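Local structure of telomeric DNA-binding factor trf1 (Schizosaccharomyces pombe, 6K5S) at residues E63-Y67 with H104-N108; M129-T133 with K185-R189. The protein probably binds telomeric or related DNA repeats as a TRF-family factor, this helical domain likely serving in dimerization rather than in reading DNA. All blocks are in the same frame, centred on the assembly; numbering follows the deposited sequence.

Interaction 1: residues E63-Y67 with H104-N108; sequences ESFIY and HLNEN
Asn108 reaches from helix 102-113 to Phe65 and Tyr67, and its side chain is easily followed outward. Asn108 CB lies against the Phe65 ring, 3.5 Å from Phe65 CD2. CG sits beside the same ring atom, with the amide and ring planes 42° apart, an oblique approach. Because CG stands beside its own backbone N (chi1 -69°), Asn108 ND2 can turn back along the helix and donate to His104 O at 2.8 Å, nearly straight at 170° and in the amide plane; that carbonyl also takes the backbone N of Asn108. The other N-H of ND2 goes to a water that in turn donates to Glu107 OE1. The two bonds of ND2 are enough to hold the buried amide in its rotation. Asn108 OD1 faces the loop and accepts from Tyr67 OH at the edge of the phenol ring; the modelled 2.4 Å is very short and its exact length is doubtful. Farther along, Phe65 CZ meets Leu105 CD2 edge-on at 3.9 Å, while Ser64 OG lies over one face of the His104 imidazole. A serine at Phe65 would probably open a gap beside Asn108 CB and Leu105 CD2 and let the amide shift. These contacts lay the loop between helices 41-60 and 76-94 against helix 102-113, and Phe65 also packs on Asn86, Ile89 and Phe90 of helix 76-94.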
loop_
_atom_site.group_PDB
_atom_site.type_symbol
_atom_site.label_atom_id
_atom_site.label_comp_id
_atom_site.label_asym_id
_atom_site.label_seq_id
_atom_site.Cartn_x
_atom_site.Cartn_y
_atom_site.Cartn_z
ATOM N N GLU A 63 6.916 -14.159 9.409
ATOM C CA GLU A 63 8.066 -14.939 8.979
ATOM C C GLU A 63 8.627 -14.364 7.673
ATOM O O GLU A 63 8.364 -13.199 7.326
ATOM C CB GLU A 63 7.668 -16.414 8.847
ATOM C CG GLU A 63 6.779 -16.952 9.971
ATOM C CD GLU A 63 7.453 -16.953 11.335
ATOM O OE1 GLU A 63 6.841 -17.468 12.309
ATOM O OE2 GLU A 63 8.592 -16.442 11.455
ATOM N N SER A 64 9.425 -15.171 6.966
ATOM C CA SER A 64 10.020 -14.690 5.728
ATOM C C SER A 64 8.980 -14.602 4.618
ATOM O O SER A 64 8.917 -13.592 3.913
ATOM C CB SER A 64 11.173 -15.597 5.315
ATOM O OG SER A 64 12.272 -15.453 6.190
ATOM N N PHE A 65 8.150 -15.633 4.462
ATOM C CA PHE A 65 7.193 -15.722 3.370
ATOM C C PHE A 65 5.767 -15.828 3.905
ATOM O O PHE A 65 5.527 -15.978 5.113
ATOM C CB PHE A 65 7.509 -16.921 2.455
ATOM C CG PHE A 65 8.788 -16.775 1.714
ATOM C CD1 PHE A 65 8.824 -16.083 0.510
ATOM C CD2 PHE A 65 9.970 -17.299 2.232
ATOM C CE1 PHE A 65 10.024 -15.923 -0.174
ATOM C CE2 PHE A 65 11.179 -17.144 1.550
ATOM C CZ PHE A 65 11.201 -16.469 0.345
ATOM N N ILE A 66 4.819 -15.736 2.976
ATOM C CA ILE A 66 3.391 -15.740 3.288
ATOM C C ILE A 66 2.823 -17.113 2.993
ATOM O O ILE A 66 2.943 -17.618 1.863
ATOM C CB ILE A 66 2.643 -14.679 2.476
ATOM C CG1 ILE A 66 3.284 -13.320 2.687
ATOM C CG2 ILE A 66 1.132 -14.651 2.861
ATOM C CD1 ILE A 66 2.638 -12.261 1.861
ATOM N N TYR A 67 2.164 -17.698 3.990
ATOM C CA TYR A 67 1.617 -19.043 3.879
ATOM C C TYR A 67 0.098 -18.899 3.886
ATOM O O TYR A 67 -0.503 -18.685 4.941
ATOM C CB TYR A 67 2.149 -19.910 5.007
ATOM C CG TYR A 67 3.666 -19.918 5.071
ATOM C CD1 TYR A 67 4.414 -20.515 4.071
ATOM C CD2 TYR A 67 4.345 -19.318 6.127
ATOM C CE1 TYR A 67 5.803 -20.519 4.116
ATOM C CE2 TYR A 67 5.736 -19.318 6.189
ATOM C CZ TYR A 67 6.461 -19.926 5.183
ATOM O OH TYR A 67 7.850 -19.938 5.244
ATOM N N HIS A 104 16.599 -19.590 4.811
ATOM C CA HIS A 104 15.162 -19.472 4.592
ATOM C C HIS A 104 14.813 -19.502 3.118
ATOM O O HIS A 104 13.728 -19.978 2.760
ATOM C CB HIS A 104 14.614 -18.185 5.209
ATOM C CG HIS A 104 14.496 -18.246 6.694
ATOM N ND1 HIS A 104 15.146 -17.364 7.528
ATOM C CD2 HIS A 104 13.843 -19.117 7.498
ATOM C CE1 HIS A 104 14.877 -17.673 8.785
ATOM N NE2 HIS A 104 14.089 -18.733 8.795
ATOM N N LEU A 105 15.677 -18.951 2.262
ATOM C CA LEU A 105 15.446 -19.052 0.825
ATOM C C LEU A 105 15.415 -20.517 0.388
ATOM O O LEU A 105 14.514 -20.946 -0.346
ATOM C CB LEU A 105 16.516 -18.268 0.062
ATOM C CG LEU A 105 16.501 -16.755 0.297
ATOM C CD1 LEU A 105 17.461 -16.039 -0.630
ATOM C CD2 LEU A 105 15.098 -16.191 0.163
ATOM N N ASN A 106 16.376 -21.303 0.860
ATOM C CA ASN A 106 16.425 -22.724 0.517
ATOM C C ASN A 106 15.214 -23.483 1.051
ATOM O O ASN A 106 14.605 -24.268 0.325
ATOM C CB ASN A 106 17.707 -23.351 1.046
ATOM C CG ASN A 106 17.764 -24.829 0.778
ATOM O OD1 ASN A 106 17.741 -25.255 -0.370
ATOM N ND2 ASN A 106 17.792 -25.622 1.832
ATOM N N GLU A 107 14.863 -23.272 2.327
ATOM C CA GLU A 107 13.771 -24.029 2.942
ATOM C C GLU A 107 12.437 -23.769 2.253
ATOM O O GLU A 107 11.588 -24.661 2.184
ATOM C CB GLU A 107 13.664 -23.667 4.429
ATOM C CG GLU A 107 12.499 -24.304 5.165
ATOM C CD GLU A 107 12.662 -24.206 6.679
ATOM O OE1 GLU A 107 12.231 -23.181 7.255
ATOM O OE2 GLU A 107 13.246 -25.135 7.280
ATOM N N ASN A 108 12.233 -22.557 1.755
ATOM C CA ASN A 108 10.981 -22.125 1.154
ATOM C C ASN A 108 10.987 -22.154 -0.370
ATOM O O ASN A 108 9.980 -21.773 -0.968
ATOM C CB ASN A 108 10.645 -20.705 1.627
ATOM C CG ASN A 108 10.270 -20.658 3.113
ATOM O OD1 ASN A 108 9.114 -20.885 3.476
ATOM N ND2 ASN A 108 11.244 -20.332 3.965
HETATM O O HOH W 1 10.744 -21.050 6.598
#

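Interaction 2: residues M129-T133 with K185-R189; sequences MELKT and KCTAR
Arg189 meets Glu130 end-on, with one guanidinium nitrogen to each carboxylate oxygen: Arg189 NH1 donates to Glu130 OE1 at 3.2 Å and NH2 to Glu130 OE2 at 3.1 Å. Both oxygens lie near the guanidinium plane but are met from above the carboxylate plane, the two groups being turned 54° apart, so this salt bridge is not a coplanar pair. Arg189 NH1 also donates to Thr133 OG1, 2.9 Å away, in a bent bond. Across one guanidinium face lies the end of Met129, whose CE comes within 3.3 Å of Arg189 NH2. The Met129 chain leaves CB with CG opposite the backbone N (chi1 176°), then bends at SD, bringing its CE over the guanidinium and to 4.1 Å from Lys185 CE. Nearer the backbone, Met129 CB packs on Cys186 SG. In the next shell, Thr133 OG1 is itself oriented by donating to Met129 O at 2.8 Å, an oxygen that takes Thr133 N from its other face. Bends at chi2 and chi3 turn the Arg189 chain toward helix 122-141, and Phe155 and Tyr206 also touch it; Lys185 NZ turns instead to Thr126 OG1. The segments run nearly parallel, 25° apart with axes 10.6 Å from each other, a spacing bridged by long side chains. Such a near-parallel helix pair, cross-linked by charged and polar groups, belongs to the helical bundle characteristic of TRF-family domains.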
loop_
_atom_site.group_PDB
_atom_site.type_symbol
_atom_site.label_atom_id
_atom_site.label_comp_id
_atom_site.label_asym_id
_atom_site.label_seq_id
_atom_site.Cartn_x
_atom_site.Cartn_y
_atom_site.Cartn_z
ATOM N N MET A 129 19.162 -26.140 -7.476
ATOM C CA MET A 129 20.542 -26.560 -7.275
ATOM C C MET A 129 21.482 -25.369 -7.162
ATOM O O MET A 129 22.415 -25.385 -6.340
ATOM C CB MET A 129 20.985 -27.474 -8.421
ATOM C CG MET A 129 22.453 -27.910 -8.375
ATOM S SD MET A 129 22.925 -28.883 -9.857
ATOM C CE MET A 129 22.731 -27.704 -11.164
ATOM N N GLU A 130 21.302 -24.359 -8.025
ATOM C CA GLU A 130 22.166 -23.182 -7.975
ATOM C C GLU A 130 21.908 -22.359 -6.718
ATOM O O GLU A 130 22.832 -21.758 -6.159
ATOM C CB GLU A 130 21.968 -22.309 -9.224
ATOM C CG GLU A 130 22.373 -22.967 -10.568
ATOM C CD GLU A 130 23.842 -23.407 -10.640
ATOM O OE1 GLU A 130 24.693 -22.881 -9.888
ATOM O OE2 GLU A 130 24.157 -24.295 -11.468
ATOM N N LEU A 131 20.655 -22.269 -6.292
ATOM C CA LEU A 131 20.378 -21.606 -5.020
ATOM C C LEU A 131 21.135 -22.286 -3.885
ATOM O O LEU A 131 21.778 -21.618 -3.069
ATOM C CB LEU A 131 18.873 -21.602 -4.722
ATOM C CG LEU A 131 18.549 -20.999 -3.343
ATOM C CD1 LEU A 131 18.940 -19.518 -3.274
ATOM C CD2 LEU A 131 17.055 -21.141 -3.074
ATOM N N LYS A 132 21.040 -23.615 -3.797
ATOM C CA LYS A 132 21.741 -24.336 -2.738
ATOM C C LYS A 132 23.245 -24.082 -2.821
ATOM O O LYS A 132 23.911 -23.908 -1.797
ATOM C CB LYS A 132 21.437 -25.837 -2.827
ATOM C CG LYS A 132 19.947 -26.193 -2.559
ATOM C CD LYS A 132 19.664 -27.667 -2.907
ATOM C CE LYS A 132 18.252 -28.137 -2.446
ATOM N NZ LYS A 132 18.095 -27.958 -0.976
ATOM N N THR A 133 23.775 -23.988 -4.037
ATOM C CA THR A 133 25.203 -23.724 -4.208
ATOM C C THR A 133 25.583 -22.352 -3.658
ATOM O O THR A 133 26.595 -22.215 -2.964
ATOM C CB THR A 133 25.594 -23.834 -5.685
ATOM O OG1 THR A 133 25.248 -25.141 -6.157
ATOM C CG2 THR A 133 27.122 -23.632 -5.830
ATOM N N LYS A 185 21.268 -34.680 -10.109
ATOM C CA LYS A 185 22.044 -33.461 -10.330
ATOM C C LYS A 185 22.537 -32.876 -9.016
ATOM O O LYS A 185 23.671 -32.382 -8.929
ATOM C CB LYS A 185 21.209 -32.423 -11.078
ATOM C CG LYS A 185 21.044 -32.701 -12.571
ATOM C CD LYS A 185 20.017 -31.777 -13.228
ATOM C CE LYS A 185 20.511 -30.336 -13.306
ATOM N NZ LYS A 185 19.518 -29.435 -13.987
ATOM N N CYS A 186 21.691 -32.912 -7.989
ATOM C CA CYS A 186 22.069 -32.367 -6.693
ATOM C C CYS A 186 23.175 -33.190 -6.041
ATOM O O CYS A 186 24.116 -32.622 -5.477
ATOM C CB CYS A 186 20.838 -32.290 -5.796
ATOM S SG CYS A 186 19.863 -30.814 -6.099
ATOM N N THR A 187 23.072 -34.526 -6.108
ATOM C CA THR A 187 24.120 -35.399 -5.578
ATOM C C THR A 187 25.470 -35.081 -6.206
ATOM O O THR A 187 26.482 -34.966 -5.506
ATOM C CB THR A 187 23.763 -36.869 -5.830
ATOM O OG1 THR A 187 22.422 -37.121 -5.394
ATOM C CG2 THR A 187 24.721 -37.802 -5.101
ATOM N N ALA A 188 25.497 -34.940 -7.534
ATOM C CA ALA A 188 26.732 -34.606 -8.239
ATOM C C ALA A 188 27.272 -33.241 -7.827
ATOM O O ALA A 188 28.492 -33.064 -7.696
ATOM C CB ALA A 188 26.492 -34.646 -9.748
ATOM N N ARG A 189 26.385 -32.254 -7.637
ATOM C CA ARG A 189 26.836 -30.925 -7.238
ATOM C C ARG A 189 27.386 -30.935 -5.815
ATOM O O ARG A 189 28.392 -30.271 -5.523
ATOM C CB ARG A 189 25.686 -29.917 -7.383
ATOM C CG ARG A 189 26.009 -28.529 -6.864
ATOM C CD ARG A 189 27.126 -27.891 -7.682
ATOM N NE ARG A 189 26.779 -27.802 -9.102
ATOM C CZ ARG A 189 26.160 -26.767 -9.662
ATOM N NH1 ARG A 189 25.784 -25.721 -8.928
ATOM N NH2 ARG A 189 25.896 -26.780 -10.961
#

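From the N terminus, the chain finishes helix 41-60 and enters the loop holding 63-67; interaction 1 closes when helix 102-113 comes back to it, enclosing helix 76-94. Interaction 2 opens afterwards on helix 122-141 and closes 52 residues later on helix 177-195, spanning helices 147-154 and 159-166. The two closures are therefore in series, neither nested nor crossed. Their centres lie about 19 Å apart, yet successive helices 102-113 and 122-141 connect them directly: Asn106 OD1 and Lys132 NZ make a probable hydrogen bond of 2.8 Å, and Leu131 CD2 packs on Leu105 O. Together they tie the early loop at 63-67 to the late helix 177-195 by way of helices 102-113 and 122-141.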